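Local coordinates for protection of telomeres protein poz1 (Schizosaccharomyces pombe, PDB 5WE0), which binds telomeric DNA as a Pot1-associated protein and negatively regulates telomerase and telomere length, at residues A[11-25]-A[55-68]. Numbering follows the deposited sequence.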
ATOM      1  N   LEU A  11      -1.119 -11.523 -17.098  1.00 35.48           N
ATOM      2  CA  LEU A  11      -1.914 -10.662 -16.217  1.00 36.75           C
ATOM      3  C   LEU A  11      -3.275 -11.277 -15.909  1.00 37.05           C
ATOM      4  O   LEU A  11      -3.724 -11.264 -14.751  1.00 38.88           O
ATOM      5  CB  LEU A  11      -2.092  -9.270 -16.840  1.00 38.78           C
ATOM      6  CG  LEU A  11      -0.987  -8.247 -16.547  1.00 36.06           C
ATOM      7  CD1 LEU A  11      -1.291  -6.892 -17.159  1.00 41.24           C
ATOM      8  CD2 LEU A  11      -0.737  -8.127 -15.049  1.00 32.44           C
ATOM      9  N   ASN A  12      -3.944 -11.833 -16.931  1.00 36.13           N
ATOM     10  CA  ASN A  12      -5.236 -12.483 -16.712  1.00 37.21           C
ATOM     11  C   ASN A  12      -5.120 -13.675 -15.782  1.00 34.17           C
ATOM     12  O   ASN A  12      -6.005 -13.912 -14.951  1.00 41.76           O
ATOM     13  CB  ASN A  12      -5.853 -12.912 -18.048  1.00 40.58           C
ATOM     14  CG  ASN A  12      -6.174 -11.733 -18.927  1.00 42.59           C
ATOM     15  OD1 ASN A  12      -5.801 -11.688 -20.101  1.00 46.44           O
ATOM     16  ND2 ASN A  12      -6.851 -10.745 -18.350  1.00 45.51           N
ATOM     17  N   THR A  13      -4.041 -14.442 -15.899  1.00 34.50           N
ATOM     18  CA  THR A  13      -3.824 -15.526 -14.944  1.00 33.02           C
ATOM     19  C   THR A  13      -3.630 -15.000 -13.524  1.00 33.25           C
ATOM     20  O   THR A  13      -4.168 -15.578 -12.562  1.00 34.13           O
ATOM     21  CB  THR A  13      -2.637 -16.389 -15.385  1.00 35.27           C
ATOM     22  OG1 THR A  13      -2.989 -17.081 -16.597  1.00 35.19           O
ATOM     23  CG2 THR A  13      -2.235 -17.391 -14.284  1.00 29.61           C
ATOM     24  N   LEU A  14      -2.832 -13.938 -13.355  1.00 31.74           N
ATOM     25  CA  LEU A  14      -2.632 -13.399 -12.005  1.00 31.31           C
ATOM     26  C   LEU A  14      -3.948 -12.932 -11.389  1.00 35.95           C
ATOM     27  O   LEU A  14      -4.168 -13.094 -10.178  1.00 32.55           O
ATOM     28  CB  LEU A  14      -1.602 -12.268 -12.018  1.00 32.97           C
ATOM     29  CG  LEU A  14      -0.138 -12.714 -11.877  1.00 35.83           C
ATOM     30  CD1 LEU A  14       0.780 -11.497 -11.821  1.00 34.71           C
ATOM     31  CD2 LEU A  14       0.078 -13.614 -10.657  1.00 28.73           C
ATOM     32  N   GLU A  15      -4.845 -12.366 -12.219  1.00 34.93           N
ATOM     33  CA  GLU A  15      -6.152 -11.922 -11.742  1.00 35.20           C
ATOM     34  C   GLU A  15      -6.886 -13.025 -11.003  1.00 39.85           C
ATOM     35  O   GLU A  15      -7.472 -12.789  -9.936  1.00 38.88           O
ATOM     36  CB  GLU A  15      -7.025 -11.492 -12.914  1.00 38.70           C
ATOM     37  CG  GLU A  15      -6.747 -10.147 -13.488  1.00 38.33           C
ATOM     38  CD  GLU A  15      -7.987  -9.547 -14.146  1.00 43.13           C
ATOM     39  OE1 GLU A  15      -9.113  -9.902 -13.719  1.00 46.99           O
ATOM     40  OE2 GLU A  15      -7.837  -8.720 -15.071  1.00 43.03           O
ATOM     41  N   THR A  16      -6.872 -14.240 -11.558  1.00 38.04           N
ATOM     42  CA  THR A  16      -7.576 -15.344 -10.918  1.00 35.77           C
ATOM     43  C   THR A  16      -6.886 -15.794  -9.648  1.00 40.66           C
ATOM     44  O   THR A  16      -7.498 -16.511  -8.848  1.00 46.58           O
ATOM     45  CB  THR A  16      -7.752 -16.525 -11.886  1.00 42.73           C
ATOM     46  OG1 THR A  16      -6.580 -17.356 -11.873  1.00 40.60           O
ATOM     47  CG2 THR A  16      -8.051 -16.030 -13.316  1.00 31.94           C
ATOM     48  N   PHE A  17      -5.612 -15.452  -9.464  1.00 38.83           N
ATOM     49  CA  PHE A  17      -4.984 -15.746  -8.184  1.00 40.26           C
ATOM     50  C   PHE A  17      -5.100 -14.571  -7.218  1.00 40.40           C
ATOM     51  O   PHE A  17      -5.170 -14.776  -5.997  1.00 43.00           O
ATOM     52  CB  PHE A  17      -3.495 -16.107  -8.363  1.00 42.64           C
ATOM     53  CG  PHE A  17      -3.257 -17.498  -8.905  1.00 40.25           C
ATOM     54  CD1 PHE A  17      -3.238 -17.730 -10.269  1.00 38.45           C
ATOM     55  CD2 PHE A  17      -3.092 -18.573  -8.049  1.00 44.55           C
ATOM     56  CE1 PHE A  17      -3.033 -19.013 -10.782  1.00 40.00           C
ATOM     57  CE2 PHE A  17      -2.894 -19.862  -8.554  1.00 46.14           C
ATOM     58  CZ  PHE A  17      -2.861 -20.075  -9.923  1.00 38.76           C
ATOM     59  N   PHE A  18      -5.128 -13.346  -7.731  1.00 35.07           N
ATOM     60  CA  PHE A  18      -4.972 -12.185  -6.853  1.00 40.99           C
ATOM     61  C   PHE A  18      -6.292 -11.630  -6.333  1.00 37.19           C
ATOM     62  O   PHE A  18      -6.371 -11.231  -5.167  1.00 39.69           O
ATOM     63  CB  PHE A  18      -4.203 -11.068  -7.575  1.00 35.35           C
ATOM     64  CG  PHE A  18      -2.712 -11.241  -7.530  1.00 36.17           C
ATOM     65  CD1 PHE A  18      -2.152 -12.332  -6.861  1.00 35.08           C
ATOM     66  CD2 PHE A  18      -1.867 -10.307  -8.131  1.00 37.36           C
ATOM     67  CE1 PHE A  18      -0.766 -12.504  -6.806  1.00 36.98           C
ATOM     68  CE2 PHE A  18      -0.474 -10.465  -8.072  1.00 34.49           C
ATOM     69  CZ  PHE A  18       0.076 -11.564  -7.409  1.00 31.99           C
ATOM     70  N   ILE A  19      -7.329 -11.599  -7.165  1.00 37.23           N
ATOM     71  CA  ILE A  19      -8.572 -10.933  -6.791  1.00 39.11           C
ATOM     72  C   ILE A  19      -9.319 -11.794  -5.781  1.00 41.57           C
ATOM     73  O   ILE A  19      -9.601 -12.971  -6.027  1.00 43.14           O
ATOM     74  CB  ILE A  19      -9.418 -10.622  -8.033  1.00 39.48           C
ATOM     75  CG1 ILE A  19      -8.664  -9.614  -8.904  1.00 34.49           C
ATOM     76  CG2 ILE A  19     -10.758 -10.053  -7.631  1.00 39.08           C
ATOM     77  CD1 ILE A  19      -9.429  -9.095 -10.090  1.00 34.12           C
ATOM     78  N   LYS A  20      -9.616 -11.211  -4.626  1.00 40.63           N
ATOM     79  CA  LYS A  20     -10.269 -11.889  -3.521  1.00 39.54           C
ATOM     80  C   LYS A  20     -11.487 -11.101  -3.060  1.00 45.95           C
ATOM     81  O   LYS A  20     -11.555  -9.875  -3.216  1.00 42.36           O
ATOM     82  CB  LYS A  20      -9.306 -12.051  -2.346  1.00 42.55           C
ATOM     83  CG  LYS A  20      -8.068 -12.898  -2.617  1.00 44.74           C
ATOM     84  CD  LYS A  20      -8.442 -14.372  -2.757  1.00 46.82           C
ATOM     85  CE  LYS A  20      -7.183 -15.246  -2.815  1.00 51.46           C
ATOM     86  NZ  LYS A  20      -7.480 -16.705  -2.979  1.00 56.14           N
ATOM     87  N   GLU A  21     -12.467 -11.832  -2.521  1.00 47.62           N
ATOM     88  CA  GLU A  21     -13.555 -11.193  -1.784  1.00 49.23           C
ATOM     89  C   GLU A  21     -13.010 -10.454  -0.567  1.00 45.50           C
ATOM     90  O   GLU A  21     -13.370  -9.296  -0.301  1.00 40.56           O
ATOM     91  CB  GLU A  21     -14.585 -12.243  -1.354  1.00 49.68           C
ATOM     92  CG  GLU A  21     -15.668 -11.675  -0.440  1.00 57.16           C
ATOM     93  CD  GLU A  21     -16.754 -12.680  -0.085  1.00 63.84           C
ATOM     94  OE1 GLU A  21     -16.442 -13.886   0.044  1.00 68.74           O
ATOM     95  OE2 GLU A  21     -17.917 -12.254   0.082  1.00 70.28           O
ATOM     96  N   ASN A  22     -12.160 -11.130   0.201  1.00 36.19           N
ATOM     97  CA  ASN A  22     -11.419 -10.499   1.279  1.00 39.40           C
ATOM     98  C   ASN A  22     -10.016 -10.177   0.778  1.00 37.09           C
ATOM     99  O   ASN A  22      -9.857  -9.756  -0.372  1.00 38.31           O
ATOM    100  CB  ASN A  22     -11.405 -11.385   2.526  1.00 39.40           C
ATOM    101  CG  ASN A  22     -12.801 -11.760   2.982  1.00 55.48           C
ATOM    102  OD1 ASN A  22     -13.626 -10.890   3.284  1.00 54.59           O
ATOM    103  ND2 ASN A  22     -13.092 -13.058   2.990  1.00 60.63           N
ATOM    104  N   HIS A  23      -8.996 -10.350   1.610  1.00 32.44           N
ATOM    105  CA  HIS A  23      -7.658  -9.891   1.260  1.00 37.16           C
ATOM    106  C   HIS A  23      -6.785 -11.036   0.763  1.00 38.17           C
ATOM    107  O   HIS A  23      -6.826 -12.150   1.298  1.00 39.84           O
ATOM    108  CB  HIS A  23      -6.995  -9.207   2.456  1.00 29.30           C
ATOM    109  CG  HIS A  23      -7.730  -8.002   2.941  1.00 28.04           C
ATOM    110  ND1 HIS A  23      -8.080  -6.959   2.108  1.00 27.08           N
ATOM    111  CD2 HIS A  23      -8.196  -7.677   4.171  1.00 31.44           C
ATOM    112  CE1 HIS A  23      -8.712  -6.033   2.809  1.00 30.09           C
ATOM    113  NE2 HIS A  23      -8.795  -6.441   4.065  1.00 29.85           N
ATOM    114  N   TYR A  24      -5.977 -10.742  -0.248  1.00 35.48           N
ATOM    115  CA  TYR A  24      -5.046 -11.722  -0.773  1.00 34.41           C
ATOM    116  C   TYR A  24      -3.944 -12.040   0.242  1.00 40.32           C
ATOM    117  O   TYR A  24      -3.529 -11.197   1.048  1.00 38.21           O
ATOM    118  CB  TYR A  24      -4.437 -11.218  -2.081  1.00 34.23           C
ATOM    119  CG  TYR A  24      -3.306 -12.087  -2.564  1.00 42.67           C
ATOM    120  CD1 TYR A  24      -3.551 -13.262  -3.271  1.00 41.69           C
ATOM    121  CD2 TYR A  24      -1.990 -11.767  -2.257  1.00 38.45           C
ATOM    122  CE1 TYR A  24      -2.498 -14.083  -3.687  1.00 42.93           C
ATOM    123  CE2 TYR A  24      -0.945 -12.572  -2.667  1.00 41.90           C
ATOM    124  CZ  TYR A  24      -1.201 -13.722  -3.385  1.00 42.94           C
ATOM    125  OH  TYR A  24      -0.137 -14.504  -3.770  1.00 52.34           O
ATOM    126  N   ASP A  25      -3.485 -13.287   0.211  1.00 39.70           N
ATOM    127  CA  ASP A  25      -2.270 -13.684   0.913  1.00 44.67           C
ATOM    128  C   ASP A  25      -1.610 -14.792   0.102  1.00 47.55           C
ATOM    129  O   ASP A  25      -2.299 -15.605  -0.518  1.00 46.58           O
ATOM    130  CB  ASP A  25      -2.550 -14.150   2.351  1.00 48.24           C
ATOM    131  CG  ASP A  25      -1.262 -14.532   3.121  1.00 58.02           C
ATOM    132  OD1 ASP A  25      -0.170 -13.947   2.879  1.00 51.67           O
ATOM    133  OD2 ASP A  25      -1.352 -15.442   3.977  1.00 63.62           O
ATOM    134  N   PHE A  55      -5.814  -4.038  -9.831  1.00 30.34           N
ATOM    135  CA  PHE A  55      -5.905  -5.243  -9.005  1.00 33.72           C
ATOM    136  C   PHE A  55      -4.519  -5.686  -8.527  1.00 32.39           C
ATOM    137  O   PHE A  55      -4.392  -6.265  -7.442  1.00 29.80           O
ATOM    138  CB  PHE A  55      -6.617  -6.384  -9.765  1.00 31.28           C
ATOM    139  CG  PHE A  55      -5.723  -7.138 -10.736  1.00 32.19           C
ATOM    140  CD1 PHE A  55      -4.966  -8.235 -10.306  1.00 32.16           C
ATOM    141  CD2 PHE A  55      -5.657  -6.764 -12.078  1.00 33.24           C
ATOM    142  CE1 PHE A  55      -4.131  -8.935 -11.207  1.00 32.15           C
ATOM    143  CE2 PHE A  55      -4.824  -7.452 -12.986  1.00 35.31           C
ATOM    144  CZ  PHE A  55      -4.050  -8.529 -12.541  1.00 34.55           C
ATOM    145  N   MET A  56      -3.470  -5.369  -9.293  1.00 31.72           N
ATOM    146  CA  MET A  56      -2.115  -5.725  -8.884  1.00 31.51           C
ATOM    147  C   MET A  56      -1.623  -4.865  -7.721  1.00 31.53           C
ATOM    148  O   MET A  56      -1.028  -5.390  -6.773  1.00 28.05           O
ATOM    149  CB  MET A  56      -1.146  -5.594 -10.066  1.00 30.94           C
ATOM    150  CG  MET A  56      -1.441  -6.556 -11.229  1.00 38.44           C
ATOM    151  SD  MET A  56      -0.592  -8.131 -10.972  1.00 45.34           S
ATOM    152  CE  MET A  56       1.103  -7.697 -11.412  1.00 36.52           C
ATOM    153  N   ASP A  57      -1.835  -3.543  -7.786  1.00 27.81           N
ATOM    154  CA  ASP A  57      -1.490  -2.673  -6.657  1.00 27.75           C
ATOM    155  C   ASP A  57      -2.234  -3.070  -5.388  1.00 27.78           C
ATOM    156  O   ASP A  57      -1.655  -3.052  -4.295  1.00 26.74           O
ATOM    157  CB  ASP A  57      -1.776  -1.209  -6.996  1.00 28.76           C
ATOM    158  CG  ASP A  57      -0.710  -0.597  -7.898  1.00 34.39           C
ATOM    159  OD1 ASP A  57       0.427  -1.114  -7.922  1.00 37.83           O
ATOM    160  OD2 ASP A  57      -0.995   0.421  -8.549  1.00 40.23           O
ATOM    161  N   ILE A  58      -3.516  -3.425  -5.515  1.00 30.10           N
ATOM    162  CA  ILE A  58      -4.319  -3.808  -4.354  1.00 31.52           C
ATOM    163  C   ILE A  58      -3.762  -5.068  -3.722  1.00 25.61           C
ATOM    164  O   ILE A  58      -3.665  -5.171  -2.494  1.00 26.28           O
ATOM    165  CB  ILE A  58      -5.803  -3.982  -4.751  1.00 27.19           C
ATOM    166  CG1 ILE A  58      -6.447  -2.623  -5.018  1.00 26.59           C
ATOM    167  CG2 ILE A  58      -6.581  -4.736  -3.687  1.00 26.47           C
ATOM    168  CD1 ILE A  58      -7.835  -2.724  -5.619  1.00 27.75           C
ATOM    169  N   ALA A  59      -3.424  -6.060  -4.551  1.00 28.46           N
ATOM    170  CA  ALA A  59      -2.850  -7.297  -4.039  1.00 28.42           C
ATOM    171  C   ALA A  59      -1.509  -7.033  -3.369  1.00 25.50           C
ATOM    172  O   ALA A  59      -1.227  -7.579  -2.296  1.00 27.04           O
ATOM    173  CB  ALA A  59      -2.694  -8.310  -5.177  1.00 31.36           C
ATOM    174  N   PHE A  60      -0.697  -6.151  -3.956  1.00 27.72           N
ATOM    175  CA  PHE A  60       0.567  -5.795  -3.323  1.00 29.68           C
ATOM    176  C   PHE A  60       0.332  -5.213  -1.941  1.00 25.04           C
ATOM    177  O   PHE A  60       0.978  -5.614  -0.971  1.00 23.86           O
ATOM    178  CB  PHE A  60       1.357  -4.794  -4.161  1.00 27.08           C
ATOM    179  CG  PHE A  60       2.567  -4.303  -3.436  1.00 32.76           C
ATOM    180  CD1 PHE A  60       3.698  -5.103  -3.337  1.00 29.46           C
ATOM    181  CD2 PHE A  60       2.542  -3.091  -2.747  1.00 29.89           C
ATOM    182  CE1 PHE A  60       4.799  -4.670  -2.621  1.00 30.80           C
ATOM    183  CE2 PHE A  60       3.634  -2.666  -2.027  1.00 29.20           C
ATOM    184  CZ  PHE A  60       4.761  -3.453  -1.960  1.00 31.22           C
ATOM    185  N   ILE A  61      -0.606  -4.275  -1.832  1.00 23.35           N
ATOM    186  CA  ILE A  61      -0.888  -3.642  -0.544  1.00 25.71           C
ATOM    187  C   ILE A  61      -1.386  -4.673   0.465  1.00 25.04           C
ATOM    188  O   ILE A  61      -0.968  -4.675   1.628  1.00 20.59           O
ATOM    189  CB  ILE A  61      -1.908  -2.493  -0.730  1.00 22.62           C
ATOM    190  CG1 ILE A  61      -1.278  -1.358  -1.531  1.00 23.42           C
ATOM    191  CG2 ILE A  61      -2.450  -2.024   0.621  1.00 22.63           C
ATOM    192  CD1 ILE A  61       0.019  -0.799  -0.900  1.00 23.46           C
ATOM    193  N   GLU A  62      -2.303  -5.554   0.040  1.00 25.10           N
ATOM    194  CA  GLU A  62      -2.786  -6.600   0.937  1.00 24.37           C
ATOM    195  C   GLU A  62      -1.644  -7.520   1.384  1.00 26.25           C
ATOM    196  O   GLU A  62      -1.598  -7.949   2.542  1.00 25.12           O
ATOM    197  CB  GLU A  62      -3.885  -7.401   0.240  1.00 29.85           C
ATOM    198  CG  GLU A  62      -5.144  -6.563  -0.072  1.00 24.63           C
ATOM    199  CD  GLU A  62      -6.176  -7.344  -0.861  1.00 33.16           C
ATOM    200  OE1 GLU A  62      -5.766  -8.222  -1.666  1.00 30.53           O
ATOM    201  OE2 GLU A  62      -7.399  -7.075  -0.682  1.00 31.06           O
ATOM    202  N   TYR A  63      -0.727  -7.857   0.471  1.00 25.70           N
ATOM    203  CA  TYR A  63       0.376  -8.754   0.806  1.00 27.42           C
ATOM    204  C   TYR A  63       1.408  -8.039   1.674  1.00 27.20           C
ATOM    205  O   TYR A  63       1.757  -8.510   2.760  1.00 24.13           O
ATOM    206  CB  TYR A  63       1.014  -9.277  -0.491  1.00 30.26           C
ATOM    207  CG  TYR A  63       2.141 -10.301  -0.314  1.00 31.85           C
ATOM    208  CD1 TYR A  63       1.993 -11.399   0.529  1.00 35.31           C
ATOM    209  CD2 TYR A  63       3.342 -10.172  -1.012  1.00 29.83           C
ATOM    210  CE1 TYR A  63       3.023 -12.329   0.685  1.00 36.84           C
ATOM    211  CE2 TYR A  63       4.365 -11.099  -0.865  1.00 31.30           C
ATOM    212  CZ  TYR A  63       4.195 -12.170  -0.021  1.00 34.15           C
ATOM    213  OH  TYR A  63       5.197 -13.083   0.122  1.00 41.87           O
ATOM    214  N   CYS A  64       1.822  -6.843   1.246  1.00 27.08           N
ATOM    215  CA  CYS A  64       2.836  -6.064   1.955  1.00 25.44           C
ATOM    216  C   CYS A  64       2.473  -5.824   3.420  1.00 28.23           C
ATOM    217  O   CYS A  64       3.323  -5.946   4.312  1.00 28.86           O
ATOM    218  CB  CYS A  64       3.024  -4.736   1.231  1.00 27.03           C
ATOM    219  SG  CYS A  64       4.207  -3.651   2.000  1.00 25.60           S
ATOM    220  N   PHE A  65       1.234  -5.422   3.691  1.00 24.67           N
ATOM    221  CA  PHE A  65       0.821  -5.121   5.054  1.00 24.96           C
ATOM    222  C   PHE A  65       0.076  -6.280   5.692  1.00 25.60           C
ATOM    223  O   PHE A  65      -0.450  -6.129   6.802  1.00 25.99           O
ATOM    224  CB  PHE A  65      -0.022  -3.833   5.095  1.00 24.16           C
ATOM    225  CG  PHE A  65       0.764  -2.620   4.709  1.00 23.49           C
ATOM    226  CD1 PHE A  65       1.689  -2.078   5.585  1.00 24.37           C
ATOM    227  CD2 PHE A  65       0.633  -2.066   3.450  1.00 22.17           C
ATOM    228  CE1 PHE A  65       2.457  -0.990   5.217  1.00 24.97           C
ATOM    229  CE2 PHE A  65       1.383  -0.967   3.084  1.00 25.23           C
ATOM    230  CZ  PHE A  65       2.305  -0.434   3.966  1.00 21.86           C
ATOM    231  N   ASN A  66       0.033  -7.436   5.023  1.00 28.76           N
ATOM    232  CA  ASN A  66      -0.494  -8.660   5.618  1.00 31.57           C
ATOM    233  C   ASN A  66      -1.935  -8.450   6.096  1.00 32.98           C
ATOM    234  O   ASN A  66      -2.316  -8.833   7.206  1.00 32.28           O
ATOM    235  CB  ASN A  66       0.433  -9.116   6.756  1.00 34.56           C
ATOM    236  CG  ASN A  66       0.511 -10.647   6.903  1.00 39.63           C
ATOM    237  OD1 ASN A  66      -0.019 -11.396   6.084  1.00 45.18           O
ATOM    238  ND2 ASN A  66       1.199 -11.104   7.942  1.00 44.00           N
ATOM    239  N   LEU A  67      -2.743  -7.808   5.240  1.00 33.57           N
ATOM    240  CA  LEU A  67      -4.102  -7.425   5.625  1.00 32.01           C
ATOM    241  C   LEU A  67      -4.999  -8.626   5.921  1.00 36.61           C
ATOM    242  O   LEU A  67      -6.053  -8.450   6.544  1.00 35.02           O
ATOM    243  CB  LEU A  67      -4.746  -6.533   4.548  1.00 27.70           C
ATOM    244  CG  LEU A  67      -4.043  -5.182   4.373  1.00 26.91           C
ATOM    245  CD1 LEU A  67      -4.823  -4.259   3.414  1.00 24.02           C
ATOM    246  CD2 LEU A  67      -3.840  -4.522   5.730  1.00 20.81           C
ATOM    247  N   SER A  68      -4.620  -9.832   5.470  1.00 40.65           N
ATOM    248  CA  SER A  68      -5.377 -11.045   5.788  1.00 41.29           C
ATOM    249  C   SER A  68      -5.419 -11.356   7.277  1.00 46.48           C
ATOM    250  O   SER A  68      -6.311 -12.101   7.703  1.00 44.42           O
ATOM    251  CB  SER A  68      -4.774 -12.258   5.087  1.00 38.01           C
ATOM    252  OG  SER A  68      -5.222 -12.291   3.758  1.00 51.61           O
TER
HETATM  253  O   HOH W   1      -7.349  -8.599  -3.703  1.00 36.18           O
HETATM  254  O   HOH W   2      -2.751 -10.538   3.332  1.00 38.26           O
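E62 grips the loop after helix 2-18 with both carboxylate oxygens. E62 OE2 accepts a nearly straight hydrogen bond from H23 ND1 (2.9 Å, 171°). The bond lies in the imidazole plane but reaches OE2 from above the carboxylate plane. E62 OE1 accepts a hydrogen bond from the backbone N of Y24, also at 2.9 Å and from well above that plane. E62 CG lies anti to the carbonyl carbon (chi1 -64°) and the chain beyond is extended, which carries the carboxylate out to the loop. L67 CB packs over one face of the H23 ring in a CH-pi contact, 3.8 Å from its centroid.

The other end of the contact is mostly apolar. The F55 ring is a knob among L11, L14, E15 and F18. The aliphatic CG of E15 presses on one face, 3.5 Å from the ring centroid, and M56 CG covers the opposite face. M56 bends at chi2 and chi3, and M56 SD meets the edge of the F18 ring, 3.7 Å from F18 CE2. A59 CB touches F18 CD2 between the two ends.

Two waters bridge the segments. One links the backbone O of F18 to E62 OE1. The other joins the backbone atoms Y24 O, E62 O and S68 N, just after the Schellman motif at N66 that ends helix 54-64.

Helix 209-230 holds the polar end from outside: K224 forms a salt bridge with E62 OE2, and S217 bonds H23 NE2. Each E62 oxygen thus has at least two polar partners, and H23 is held through both ring nitrogens. K224 would be expected to favour a charged E62.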